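Local coordinates for putative methyltransferase (Porphyromonas gingivalis, PDB 3LL7), which is a putative methyltransferase, probably dependent on S-adenosylmethionine, whose substrate is not established and whose chain also carries ferredoxin-like and THUMP-like domains, at residues 65-70 with 136-141; 198-203 with 244-249; 305-310 with 322-327; 351-356 with 378-383. One frame throughout, in Å; residues are numbered along the deposited sequence. Where two conformers were deposited one is given.

Interaction 1: 65-70 with 136-141; sequences SSLYIP and PLLLNE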
loop_
_atom_site.group_PDB
_atom_site.type_symbol
_atom_site.label_atom_id
_atom_site.label_comp_id
_atom_site.label_asym_id
_atom_site.label_seq_id
_atom_site.Cartn_x
_atom_site.Cartn_y
_atom_site.Cartn_z
ATOM N N SER A 65 -15.894 5.560 20.365
ATOM C CA SER A 65 -17.093 6.357 20.571
ATOM C C SER A 65 -16.873 7.811 20.177
ATOM O O SER A 65 -15.861 8.439 20.527
ATOM C CB SER A 65 -17.569 6.276 22.034
ATOM O OG SER A 65 -17.027 7.332 22.816
ATOM N N SER A 66 -17.830 8.345 19.439
ATOM C CA SER A 66 -17.788 9.746 19.115
ATOM C C SER A 66 -17.040 10.035 17.828
ATOM O O SER A 66 -17.000 11.191 17.416
ATOM C CB SER A 66 -17.154 10.547 20.260
ATOM O OG SER A 66 -18.070 11.493 20.785
ATOM N N LEU A 67 -16.437 9.020 17.208
ATOM C CA LEU A 67 -15.774 9.240 15.905
ATOM C C LEU A 67 -16.837 9.524 14.878
ATOM O O LEU A 67 -17.893 8.863 14.867
ATOM C CB LEU A 67 -14.906 8.056 15.419
ATOM C CG LEU A 67 -13.541 7.819 16.065
ATOM C CD1 LEU A 67 -12.820 6.759 15.286
ATOM C CD2 LEU A 67 -12.665 9.083 16.178
ATOM N N TYR A 68 -16.568 10.530 14.046
ATOM C CA TYR A 68 -17.486 10.959 13.023
ATOM C C TYR A 68 -16.790 10.870 11.660
ATOM O O TYR A 68 -15.748 11.493 11.464
ATOM C CB TYR A 68 -17.928 12.396 13.280
ATOM C CG TYR A 68 -18.933 12.883 12.279
ATOM C CD1 TYR A 68 -20.261 12.459 12.333
ATOM C CD2 TYR A 68 -18.562 13.757 11.266
ATOM C CE1 TYR A 68 -21.197 12.896 11.401
ATOM C CE2 TYR A 68 -19.505 14.216 10.318
ATOM C CZ TYR A 68 -20.816 13.761 10.385
ATOM O OH TYR A 68 -21.767 14.177 9.479
ATOM N N ILE A 69 -17.385 10.122 10.733
ATOM C CA ILE A 69 -16.827 9.964 9.370
ATOM C C ILE A 69 -17.372 11.015 8.417
ATOM O O ILE A 69 -18.572 11.048 8.170
ATOM C CB ILE A 69 -17.100 8.552 8.822
ATOM C CG1 ILE A 69 -16.586 7.513 9.819
ATOM C CG2 ILE A 69 -16.475 8.358 7.421
ATOM C CD1 ILE A 69 -15.095 7.651 10.170
ATOM N N PRO A 70 -16.483 11.879 7.865
ATOM C CA PRO A 70 -17.017 13.048 7.163
ATOM C C PRO A 70 -17.801 12.656 5.918
ATOM O O PRO A 70 -18.807 13.289 5.619
ATOM C CB PRO A 70 -15.774 13.874 6.811
ATOM C CG PRO A 70 -14.621 12.918 6.862
ATOM C CD PRO A 70 -15.010 11.838 7.865
ATOM N N PRO A 136 -8.266 14.540 18.104
ATOM C CA PRO A 136 -8.039 14.494 19.560
ATOM C C PRO A 136 -8.567 13.236 20.271
ATOM O O PRO A 136 -8.080 12.908 21.349
ATOM C CB PRO A 136 -8.764 15.743 20.080
ATOM C CG PRO A 136 -8.853 16.642 18.923
ATOM C CD PRO A 136 -9.029 15.742 17.725
ATOM N N LEU A 137 -9.540 12.540 19.686
ATOM C CA LEU A 137 -10.033 11.285 20.270
ATOM C C LEU A 137 -9.108 10.097 19.976
ATOM O O LEU A 137 -9.248 9.009 20.560
ATOM C CB LEU A 137 -11.443 10.993 19.764
ATOM C CG LEU A 137 -12.426 12.150 19.990
ATOM C CD1 LEU A 137 -13.699 11.919 19.239
ATOM C CD2 LEU A 137 -12.689 12.338 21.485
ATOM N N LEU A 138 -8.182 10.293 19.040
ATOM C CA LEU A 138 -7.320 9.207 18.593
ATOM C C LEU A 138 -5.872 9.327 19.054
ATOM O O LEU A 138 -5.117 8.364 18.951
ATOM C CB LEU A 138 -7.363 9.088 17.067
ATOM C CG LEU A 138 -8.694 8.613 16.468
ATOM C CD1 LEU A 138 -8.923 9.213 15.073
ATOM C CD2 LEU A 138 -8.794 7.079 16.462
ATOM N N LEU A 139 -5.483 10.502 19.534
ATOM C CA LEU A 139 -4.099 10.719 19.929
ATOM C C LEU A 139 -3.875 10.228 21.349
ATOM O O LEU A 139 -4.742 10.426 22.204
ATOM C CB LEU A 139 -3.729 12.197 19.873
ATOM C CG LEU A 139 -3.708 12.991 18.566
ATOM C CD1 LEU A 139 -3.768 14.465 18.946
ATOM C CD2 LEU A 139 -2.496 12.713 17.742
ATOM N N ASN A 140 -2.708 9.612 21.585
ATOM C CA ASN A 140 -2.242 9.251 22.926
ATOM C C ASN A 140 -2.123 10.509 23.787
ATOM O O ASN A 140 -2.292 11.626 23.283
ATOM C CB ASN A 140 -0.883 8.515 22.863
ATOM C CG ASN A 140 -0.837 7.428 21.784
ATOM O OD1 ASN A 140 -1.875 6.925 21.340
ATOM N ND2 ASN A 140 0.374 7.073 21.349
ATOM N N GLU A 141 -1.845 10.337 25.077
ATOM C CA GLU A 141 -1.690 11.482 25.968
ATOM C C GLU A 141 -0.404 12.260 25.663
ATOM O O GLU A 141 0.594 11.685 25.208
ATOM C CB GLU A 141 -1.730 11.052 27.443
ATOM C CG GLU A 141 -2.216 12.161 28.395
ATOM C CD GLU A 141 -2.088 11.808 29.873
ATOM O OE1 GLU A 141 -1.076 11.185 30.271
ATOM O OE2 GLU A 141 -2.998 12.176 30.651
#

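Interaction 2: 198-203 with 244-249; sequences LLPFCS and MSLNEA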
loop_
_atom_site.group_PDB
_atom_site.type_symbol
_atom_site.label_atom_id
_atom_site.label_comp_id
_atom_site.label_asym_id
_atom_site.label_seq_id
_atom_site.Cartn_x
_atom_site.Cartn_y
_atom_site.Cartn_z
ATOM N N LEU A 198 10.315 23.856 0.336
ATOM C CA LEU A 198 10.208 23.358 1.710
ATOM C C LEU A 198 11.367 22.513 2.253
ATOM O O LEU A 198 11.558 22.451 3.466
ATOM C CB LEU A 198 8.852 22.665 1.936
ATOM C CG LEU A 198 7.674 23.653 1.958
ATOM C CD1 LEU A 198 6.310 22.941 1.992
ATOM C CD2 LEU A 198 7.800 24.633 3.128
ATOM N N LEU A 199 12.156 21.889 1.383
ATOM C CA LEU A 199 13.333 21.140 1.861
ATOM C C LEU A 199 14.262 21.937 2.795
ATOM O O LEU A 199 14.787 21.358 3.759
ATOM C CB LEU A 199 14.124 20.512 0.710
ATOM C CG LEU A 199 13.508 19.240 0.134
ATOM C CD1 LEU A 199 14.290 18.766 -1.089
ATOM C CD2 LEU A 199 13.453 18.162 1.216
ATOM N N PRO A 200 14.448 23.262 2.535
ATOM C CA PRO A 200 15.242 24.067 3.459
ATOM C C PRO A 200 14.646 24.270 4.859
ATOM O O PRO A 200 15.328 24.829 5.725
ATOM C CB PRO A 200 15.331 25.425 2.745
ATOM C CG PRO A 200 15.136 25.099 1.308
ATOM C CD PRO A 200 14.121 24.032 1.314
ATOM N N PHE A 201 13.399 23.849 5.076
ATOM C CA PHE A 201 12.706 24.114 6.344
ATOM C C PHE A 201 12.215 22.870 7.055
ATOM O O PHE A 201 11.359 22.953 7.941
ATOM C CB PHE A 201 11.535 25.072 6.117
ATOM C CG PHE A 201 11.965 26.437 5.707
ATOM C CD1 PHE A 201 12.382 27.362 6.667
ATOM C CD2 PHE A 201 11.969 26.807 4.365
ATOM C CE1 PHE A 201 12.794 28.635 6.301
ATOM C CE2 PHE A 201 12.381 28.104 3.986
ATOM C CZ PHE A 201 12.792 29.007 4.959
ATOM N N CYS A 202 12.744 21.721 6.649
ATOM C CA CYS A 202 12.494 20.463 7.332
ATOM C C CYS A 202 13.736 19.583 7.227
ATOM O O CYS A 202 14.666 19.896 6.460
ATOM C CB CYS A 202 11.261 19.757 6.741
ATOM S SG CYS A 202 11.447 19.241 5.019
ATOM N N SER A 203 13.779 18.512 8.018
ATOM C CA SER A 203 14.844 17.523 7.878
ATOM C C SER A 203 14.599 16.660 6.644
ATOM O O SER A 203 15.487 16.535 5.798
ATOM C CB SER A 203 14.987 16.659 9.136
ATOM O OG SER A 203 15.501 17.421 10.222
HETATM N N MSE A 244 12.901 12.540 0.820
HETATM C CA MSE A 244 13.840 13.530 0.273
HETATM C C MSE A 244 14.435 14.361 1.390
HETATM O O MSE A 244 13.774 14.627 2.390
HETATM C CB MSE A 244 13.154 14.494 -0.696
HETATM C CG MSE A 244 12.931 13.911 -2.057
HETATM SE SE MSE A 244 11.457 14.765 -2.947
HETATM C CE MSE A 244 10.120 14.006 -1.767
ATOM N N SER A 245 15.685 14.777 1.222
ATOM C CA SER A 245 16.346 15.539 2.251
ATOM C C SER A 245 17.533 16.277 1.647
ATOM O O SER A 245 18.346 15.665 0.942
ATOM C CB SER A 245 16.794 14.606 3.382
ATOM O OG SER A 245 17.406 15.330 4.440
ATOM N N LEU A 246 17.582 17.592 1.876
ATOM C CA LEU A 246 18.756 18.447 1.536
ATOM C C LEU A 246 19.873 18.234 2.552
ATOM O O LEU A 246 21.018 18.679 2.371
ATOM C CB LEU A 246 18.367 19.923 1.577
ATOM C CG LEU A 246 17.645 20.658 0.440
ATOM C CD1 LEU A 246 17.472 22.133 0.826
ATOM C CD2 LEU A 246 18.385 20.567 -0.876
ATOM N N ASN A 247 19.503 17.542 3.619
ATOM C CA ASN A 247 20.297 17.296 4.806
ATOM C C ASN A 247 21.440 16.343 4.544
ATOM O O ASN A 247 22.409 16.319 5.278
ATOM C CB ASN A 247 19.376 16.676 5.868
ATOM C CG ASN A 247 19.650 17.184 7.271
ATOM O OD1 ASN A 247 20.789 17.134 7.750
ATOM N ND2 ASN A 247 18.599 17.660 7.948
ATOM N N GLU A 248 21.304 15.544 3.495
ATOM C CA GLU A 248 22.224 14.455 3.191
ATOM C C GLU A 248 22.695 14.656 1.743
ATOM O O GLU A 248 22.035 15.349 0.966
ATOM C CB GLU A 248 21.492 13.110 3.393
ATOM C CG GLU A 248 20.850 12.941 4.810
ATOM C CD GLU A 248 19.671 11.951 4.870
ATOM O OE1 GLU A 248 19.628 10.993 4.070
ATOM O OE2 GLU A 248 18.780 12.120 5.736
ATOM N N ALA A 249 23.840 14.087 1.379
ATOM C CA ALA A 249 24.351 14.220 0.013
ATOM C C ALA A 249 23.371 13.703 -1.037
ATOM O O ALA A 249 22.654 12.717 -0.796
ATOM C CB ALA A 249 25.700 13.505 -0.129
HETATM O O HOH W 1 15.690 18.720 3.789
#

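Interaction 3: 305-310 with 322-327; sequences GAFKTV and NSHLYT. With FMT (formic acid), chain J.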
loop_
_atom_site.group_PDB
_atom_site.type_symbol
_atom_site.label_atom_id
_atom_site.label_comp_id
_atom_site.label_asym_id
_atom_site.label_seq_id
_atom_site.Cartn_x
_atom_site.Cartn_y
_atom_site.Cartn_z
ATOM N N GLY A 305 11.188 -4.158 -9.216
ATOM C CA GLY A 305 11.977 -4.624 -10.351
ATOM C C GLY A 305 13.273 -5.336 -10.011
ATOM O O GLY A 305 14.203 -5.329 -10.838
ATOM N N ALA A 306 13.338 -5.973 -8.843
ATOM C CA ALA A 306 14.537 -6.701 -8.406
ATOM C C ALA A 306 14.592 -8.116 -9.029
ATOM O O ALA A 306 14.890 -9.087 -8.334
ATOM C CB ALA A 306 14.553 -6.824 -6.850
ATOM N N PHE A 307 14.339 -8.214 -10.330
ATOM C CA PHE A 307 14.173 -9.520 -11.004
ATOM C C PHE A 307 15.441 -10.381 -10.928
ATOM O O PHE A 307 15.396 -11.579 -10.538
ATOM C CB PHE A 307 13.787 -9.281 -12.471
ATOM C CG PHE A 307 12.536 -8.410 -12.666
ATOM C CD1 PHE A 307 11.310 -8.745 -12.066
ATOM C CD2 PHE A 307 12.590 -7.283 -13.478
ATOM C CE1 PHE A 307 10.152 -7.946 -12.253
ATOM C CE2 PHE A 307 11.440 -6.458 -13.677
ATOM C CZ PHE A 307 10.223 -6.803 -13.057
ATOM N N LYS A 308 16.568 -9.781 -11.300
ATOM C CA LYS A 308 17.857 -10.455 -11.274
ATOM C C LYS A 308 18.466 -10.455 -9.886
ATOM O O LYS A 308 19.072 -11.456 -9.459
ATOM C CB LYS A 308 18.800 -9.796 -12.280
ATOM C CG LYS A 308 18.295 -9.911 -13.704
ATOM C CD LYS A 308 18.770 -8.691 -14.521
ATOM C CE LYS A 308 20.240 -8.642 -14.683
ATOM N NZ LYS A 308 20.706 -7.313 -15.290
ATOM N N THR A 309 18.323 -9.331 -9.168
ATOM C CA THR A 309 18.961 -9.221 -7.855
ATOM C C THR A 309 18.496 -10.321 -6.880
ATOM O O THR A 309 19.294 -10.845 -6.118
ATOM C CB THR A 309 18.728 -7.824 -7.257
ATOM O OG1 THR A 309 19.220 -6.848 -8.200
ATOM C CG2 THR A 309 19.550 -7.623 -5.983
ATOM N N VAL A 310 17.226 -10.678 -6.918
ATOM C CA VAL A 310 16.752 -11.728 -6.012
ATOM C C VAL A 310 17.529 -13.029 -6.281
ATOM O O VAL A 310 17.967 -13.712 -5.349
ATOM C CB VAL A 310 15.232 -11.960 -6.119
ATOM C CG1 VAL A 310 14.801 -13.198 -5.259
ATOM C CG2 VAL A 310 14.446 -10.722 -5.678
ATOM N N ASN A 322 11.664 -12.897 -18.736
ATOM C CA ASN A 322 10.250 -12.495 -18.521
ATOM C C ASN A 322 9.408 -13.455 -17.622
ATOM O O ASN A 322 8.228 -13.156 -17.353
ATOM C CB ASN A 322 9.563 -12.288 -19.857
ATOM C CG ASN A 322 10.238 -11.155 -20.686
ATOM O OD1 ASN A 322 10.700 -10.169 -20.124
ATOM N ND2 ASN A 322 10.297 -11.317 -21.981
ATOM N N SER A 323 9.989 -14.572 -17.171
ATOM C CA SER A 323 9.315 -15.442 -16.195
ATOM C C SER A 323 9.842 -15.131 -14.793
ATOM O O SER A 323 10.973 -15.488 -14.438
ATOM C CB SER A 323 9.547 -16.945 -16.499
ATOM O OG SER A 323 9.199 -17.245 -17.831
ATOM N N HIS A 324 9.025 -14.464 -13.986
ATOM C CA HIS A 324 9.513 -14.031 -12.700
ATOM C C HIS A 324 9.264 -15.124 -11.670
ATOM O O HIS A 324 8.400 -15.007 -10.794
ATOM C CB HIS A 324 8.929 -12.671 -12.344
ATOM C CG HIS A 324 9.191 -11.626 -13.396
ATOM N ND1 HIS A 324 10.376 -11.576 -14.103
ATOM C CD2 HIS A 324 8.436 -10.597 -13.860
ATOM C CE1 HIS A 324 10.342 -10.558 -14.942
ATOM N NE2 HIS A 324 9.176 -9.945 -14.809
ATOM N N LEU A 325 10.003 -16.217 -11.865
ATOM C CA LEU A 325 10.052 -17.366 -10.987
ATOM C C LEU A 325 11.480 -17.858 -10.940
ATOM O O LEU A 325 12.247 -17.704 -11.901
ATOM C CB LEU A 325 9.221 -18.548 -11.570
ATOM C CG LEU A 325 7.717 -18.361 -11.614
ATOM C CD1 LEU A 325 7.170 -19.617 -12.394
ATOM C CD2 LEU A 325 7.152 -18.326 -10.171
ATOM N N TYR A 326 11.792 -18.515 -9.846
ATOM C CA TYR A 326 13.135 -19.004 -9.558
ATOM C C TYR A 326 13.082 -20.461 -9.185
ATOM O O TYR A 326 12.028 -20.962 -8.762
ATOM C CB TYR A 326 13.767 -18.201 -8.412
ATOM C CG TYR A 326 13.688 -16.731 -8.658
ATOM C CD1 TYR A 326 14.688 -16.056 -9.381
ATOM C CD2 TYR A 326 12.585 -16.016 -8.210
ATOM C CE1 TYR A 326 14.595 -14.670 -9.615
ATOM C CE2 TYR A 326 12.473 -14.643 -8.440
ATOM C CZ TYR A 326 13.466 -13.986 -9.142
ATOM O OH TYR A 326 13.350 -12.636 -9.358
ATOM N N THR A 327 14.244 -21.118 -9.263
ATOM C CA THR A 327 14.336 -22.514 -8.874
ATOM C C THR A 327 15.733 -22.826 -8.299
ATOM O O THR A 327 16.712 -22.149 -8.624
ATOM C CB THR A 327 13.988 -23.457 -10.066
ATOM O OG1 THR A 327 13.808 -24.786 -9.573
ATOM C CG2 THR A 327 15.090 -23.459 -11.126
HETATM C C FMT J . 8.880 -14.657 -23.782
HETATM O O1 FMT J . 8.580 -15.798 -23.423
HETATM O O2 FMT J . 8.654 -13.637 -23.125
#

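Interaction 4: 351-356 with 378-383; sequences SVLKQL and RQRSKM. With EDO (1,2-ethanediol), chain C.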
loop_
_atom_site.group_PDB
_atom_site.type_symbol
_atom_site.label_atom_id
_atom_site.label_comp_id
_atom_site.label_asym_id
_atom_site.label_seq_id
_atom_site.Cartn_x
_atom_site.Cartn_y
_atom_site.Cartn_z
ATOM N N SER A 351 -3.280 -29.537 -26.477
ATOM C CA SER A 351 -3.801 -30.870 -26.186
ATOM C C SER A 351 -3.624 -31.298 -24.717
ATOM O O SER A 351 -4.374 -32.130 -24.233
ATOM C CB SER A 351 -3.172 -31.917 -27.126
ATOM O OG SER A 351 -1.805 -32.048 -26.809
ATOM N N VAL A 352 -2.649 -30.757 -23.985
ATOM C CA VAL A 352 -2.517 -31.205 -22.578
ATOM C C VAL A 352 -3.603 -30.673 -21.659
ATOM O O VAL A 352 -3.859 -31.248 -20.590
ATOM C CB VAL A 352 -1.125 -30.907 -21.906
ATOM C CG1 VAL A 352 0.021 -31.419 -22.752
ATOM C CG2 VAL A 352 -1.000 -29.439 -21.585
ATOM N N LEU A 353 -4.224 -29.561 -22.031
ATOM C CA LEU A 353 -5.247 -28.918 -21.192
ATOM C C LEU A 353 -6.337 -29.861 -20.714
ATOM O O LEU A 353 -6.641 -29.909 -19.505
ATOM C CB LEU A 353 -5.890 -27.728 -21.931
ATOM C CG LEU A 353 -5.034 -26.466 -22.126
ATOM C CD1 LEU A 353 -5.716 -25.541 -23.200
ATOM C CD2 LEU A 353 -4.824 -25.711 -20.823
ATOM N N LYS A 354 -6.944 -30.628 -21.625
ATOM C CA LYS A 354 -8.014 -31.540 -21.183
ATOM C C LYS A 354 -7.471 -32.742 -20.417
ATOM O O LYS A 354 -8.229 -33.496 -19.787
ATOM C CB LYS A 354 -8.946 -31.947 -22.336
ATOM C CG LYS A 354 -9.845 -30.809 -22.865
ATOM C CD LYS A 354 -10.929 -30.356 -21.878
ATOM C CE LYS A 354 -11.876 -29.333 -22.532
ATOM N NZ LYS A 354 -11.152 -28.094 -23.058
ATOM N N GLN A 355 -6.146 -32.908 -20.404
ATOM C CA GLN A 355 -5.588 -34.017 -19.649
ATOM C C GLN A 355 -5.267 -33.661 -18.223
ATOM O O GLN A 355 -4.964 -34.551 -17.423
ATOM C CB GLN A 355 -4.322 -34.535 -20.313
ATOM C CG GLN A 355 -4.558 -35.193 -21.650
ATOM C CD GLN A 355 -3.324 -35.916 -22.119
ATOM O OE1 GLN A 355 -2.849 -36.863 -21.472
ATOM N NE2 GLN A 355 -2.761 -35.451 -23.233
ATOM N N LEU A 356 -5.303 -32.362 -17.870
ATOM C CA LEU A 356 -4.827 -31.980 -16.540
ATOM C C LEU A 356 -5.590 -32.506 -15.376
ATOM O O LEU A 356 -5.001 -32.709 -14.306
ATOM C CB LEU A 356 -4.700 -30.436 -16.393
ATOM C CG LEU A 356 -3.687 -29.767 -17.285
ATOM C CD1 LEU A 356 -3.775 -28.237 -16.973
ATOM C CD2 LEU A 356 -2.255 -30.300 -17.042
ATOM N N ARG A 378 -7.814 -22.494 -16.188
ATOM C CA ARG A 378 -8.816 -23.184 -15.416
ATOM C C ARG A 378 -9.990 -23.686 -16.259
ATOM O O ARG A 378 -10.394 -24.866 -16.170
ATOM C CB ARG A 378 -9.345 -22.308 -14.277
ATOM C CG ARG A 378 -10.350 -23.125 -13.437
ATOM C CD ARG A 378 -10.708 -22.495 -12.102
ATOM N NE ARG A 378 -9.560 -22.190 -11.235
ATOM C CZ ARG A 378 -8.844 -23.075 -10.529
ATOM N NH1 ARG A 378 -9.077 -24.394 -10.587
ATOM N NH2 ARG A 378 -7.866 -22.619 -9.756
ATOM N N GLN A 379 -10.570 -22.796 -17.055
ATOM C CA GLN A 379 -11.766 -23.190 -17.783
ATOM C C GLN A 379 -11.510 -24.214 -18.872
ATOM O O GLN A 379 -12.338 -25.116 -19.098
ATOM C CB GLN A 379 -12.526 -21.975 -18.326
ATOM C CG GLN A 379 -13.137 -21.119 -17.201
ATOM C CD GLN A 379 -14.122 -20.072 -17.703
ATOM O OE1 GLN A 379 -14.708 -20.215 -18.778
ATOM N NE2 GLN A 379 -14.350 -19.037 -16.884
ATOM N N ARG A 380 -10.370 -24.081 -19.531
ATOM C CA ARG A 380 -10.040 -24.982 -20.628
ATOM C C ARG A 380 -9.617 -26.366 -20.129
ATOM O O ARG A 380 -9.805 -27.347 -20.839
ATOM C CB ARG A 380 -8.972 -24.359 -21.529
ATOM C CG ARG A 380 -9.525 -23.048 -22.208
ATOM C CD ARG A 380 -8.459 -22.264 -22.963
ATOM N NE ARG A 380 -8.932 -20.889 -23.227
ATOM C CZ ARG A 380 -8.507 -20.098 -24.220
ATOM N NH1 ARG A 380 -7.593 -20.527 -25.093
ATOM N NH2 ARG A 380 -9.013 -18.874 -24.352
ATOM N N SER A 381 -9.074 -26.437 -18.919
ATOM C CA SER A 381 -8.745 -27.746 -18.312
ATOM C C SER A 381 -9.877 -28.343 -17.457
ATOM O O SER A 381 -9.808 -29.517 -17.086
ATOM C CB SER A 381 -7.475 -27.643 -17.464
ATOM O OG SER A 381 -7.662 -26.753 -16.371
ATOM N N LYS A 382 -10.906 -27.551 -17.166
ATOM C CA LYS A 382 -12.008 -27.940 -16.260
ATOM C C LYS A 382 -11.517 -28.286 -14.854
ATOM O O LYS A 382 -12.085 -29.128 -14.167
ATOM C CB LYS A 382 -12.871 -29.054 -16.889
ATOM C CG LYS A 382 -13.532 -28.581 -18.229
ATOM C CD LYS A 382 -14.263 -29.701 -19.009
ATOM C CE LYS A 382 -15.157 -30.512 -18.141
ATOM N NZ LYS A 382 -16.287 -29.701 -17.602
HETATM N N MSE A 383 -10.485 -27.576 -14.403
HETATM C CA MSE A 383 -9.834 -27.917 -13.146
HETATM C C MSE A 383 -10.617 -27.334 -11.979
HETATM O O MSE A 383 -10.881 -26.145 -11.923
HETATM C CB MSE A 383 -8.398 -27.372 -13.161
HETATM C CG MSE A 383 -7.657 -27.564 -11.878
HETATM SE SE MSE A 383 -7.408 -29.441 -11.493
HETATM C CE MSE A 383 -6.588 -30.005 -13.153
HETATM C C1 EDO C . -7.891 -18.702 -11.823
HETATM O O1 EDO C . -9.115 -19.424 -11.647
HETATM C C2 EDO C . -7.175 -18.516 -10.490
HETATM O O2 EDO C . -7.254 -19.688 -9.664
HETATM O O HOH W 2 -13.376 -26.636 -21.242
#

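Interaction 1: 65-70 with 136-141
Leu67 meets Leu137 and Leu138 where the loop 65-70 passes the last turn of helix 125-138. That helix is the crossover of a beta-alpha-beta unit joining parallel strands 117-122 and 144-149, part of the Rossmann-like sheet expected of a class I methyltransferase. Leu137 points toward the loop and reaches further toward its start, where its CD1 lies about 3.8 Å from Ser66 O. Ser66 was modelled in two conformers, so the details at this end are less certain. The same Ser66 O is also hydrogen-bonded to His133 NE2, one helical turn back from Leu137. Asn134 ND2 takes Tyr68 O in the same way, while the Tyr68 ring leads off to helix 8-20. The helix thus grips the loop by polar side chains as well as by leucines.

Among the leucines, one branch of Leu67 does the work. Its CG stands beside the backbone N (chi1 -76°) and CD1 carries on the line of the chain, which leaves CD2 as the branch turned to the helix. Leu138 is rotated some 30° from a staggered chi2 (149°), and it also packs on Ile109 of helix 106-112. Leu67 and Leu138 cross at about a right angle, methyl against methyl: Leu67 CD2 lies 4.2 Å from Leu137 CB and 3.9 Å from Leu138 CD1.

Interaction 2: 198-203 with 244-249
Leu199 and Leu246 make the tightest apolar contact between the turn 198-203, which leads from helix 191-198 into strand 204-209, and the segment 244-249, which leaves strand 236-244. These two strands pair antiparallel, as the last strand does in the Rossmann-like sheet of class I methyltransferases, so the contact lies at one end of that pair. Leu199 can be traced outward from its CB, which is pressed to 3.5 Å from Leu246 CG, with Leu246 CD1 close by. From there chi1 (-78°) sets CG beside the backbone N and the two methyls part company. Leu199 CD1 stays with Leu246, 4.1 Å from its CG, whereas Leu199 CD2 reaches the strand end, 3.7 Å from Met244 O and 4.1 Å from the CB of that residue, a selenomethionine. Leu246 in turn spreads its CD1 over the ring of Pro200, 3.8 Å from Pro200 CG. His224 touches both leucines from outside.

Next to this greasy patch the contact turns polar. Ser245 OG donates to Ser203 O at 2.6 Å, but that hydroxyl is crowded in the model and its exact position is doubtful. Water 1 accepts from Leu246 N at 2.9 Å and lies within donating distance of the carbonyls of Leu199 and Ser203, though it has too few protons to serve every acceptor near it at once. The buried Leu199 thus packs against the more exposed Leu246, while a shared water serves backbone groups of both segments, Leu246 N on one and the two carbonyls on the other.

Interaction 3: 305-310 with 322-327
The rings of Phe307 and His324 lie almost flat on one another in an offset stack, centroids 4.0 Å apart and planes at 10°. Phe307 CD1 sits over the middle of the imidazole, and His324 NE2 lies 3.4 Å from Phe307 CE1, toward the rim of the phenyl ring. On the far face of Phe307 is Gly305 CA; on the far face of His324, Asn322 O. The imidazole is further fixed through ND1, which is hydrogen-bonded to Lys318 NZ.

Tyr326 presents a different aspect. Val310 CG1 covers one of its faces near the rim, and Phe307 O meets its edge in the ring plane. The phenol OH donates to that carbonyl at 2.6 Å, lying in the carbonyl plane on a lone pair (C=O...O angle 124°). Phe307 is therefore held twice, by its ring and by its backbone oxygen.

Both segments belong to the ferredoxin-like domain. Strands 293-297 and 317-320 run the same way, joined through helices 299-304 and 307-314, and strand 323-328 is inserted between them, antiparallel to both. Helix 307-314 packs on its side chains: the split beta-alpha-beta arrangement typical of the ferredoxin-like fold.

Interaction 4: 351-356 with 378-383
Leu353 is the first residue of 351-356 to touch helix 374-381, and it does so with both side chain and backbone. Its CD1 is 3.8 Å from Arg380 CB, the two side chains running side by side in the same direction. Its carbonyl faces Ser381: Leu353 O is 3.2 Å from Ser381 CA in a CA-H...O contact, and the CA atoms of these residues approach to 4.7 Å, so the backbones are in direct contact here.

Lys354 comes next. Bends at chi2 (-69°) and chi4 (-58°) curl the chain round to Arg380 O, bringing Lys354 NZ to 2.7 Å from it, on a lone pair in the carbonyl plane. The ammonium also makes a weak bond to water 2, which donates to Gln379 O; a positive charge thus meets carbonyls at the C-terminal end of the helix, probably a favourable pairing with its dipole. Lys382, with positive phi, ends that helix, and Arg378 NH1 reaches forward to Met383 O at 2.8 Å, tying the exit back to the last turn.

Leu356 closes the walk. Its CD1 packs on Ser381 CB, and its CB lies 3.8 Å from CE of Met383, a selenomethionine. In the THUMP-like domain Leu356 also rests on Leu403 of strand 401-408 and Leu391 of strand 389-395, and Met383 shares Leu391, so segment and helix end sit together against these two antiparallel strands.

How the interactions relate
From the N terminus the four contacts follow in series: each closes before the next opens, and none nests or crosses. Interaction 1 closes a loop of 65 residues, bringing the N-terminal helical part against a crossover helix of the Rossmann-like sheet. Interaction 2 spans 40 mostly strand residues and joins the segments at the ends of two antiparallel strands of that sheet. Interaction 3 closes a short loop within the ferredoxin-like domain, and interaction 4 one within the THUMP-like domain. Interaction 3 includes a strand of the seven-stranded sheet and interaction 4 packs against other strands of it; their nearest atoms are about 15 Å apart, and both lie across the chain's centre from interaction 1.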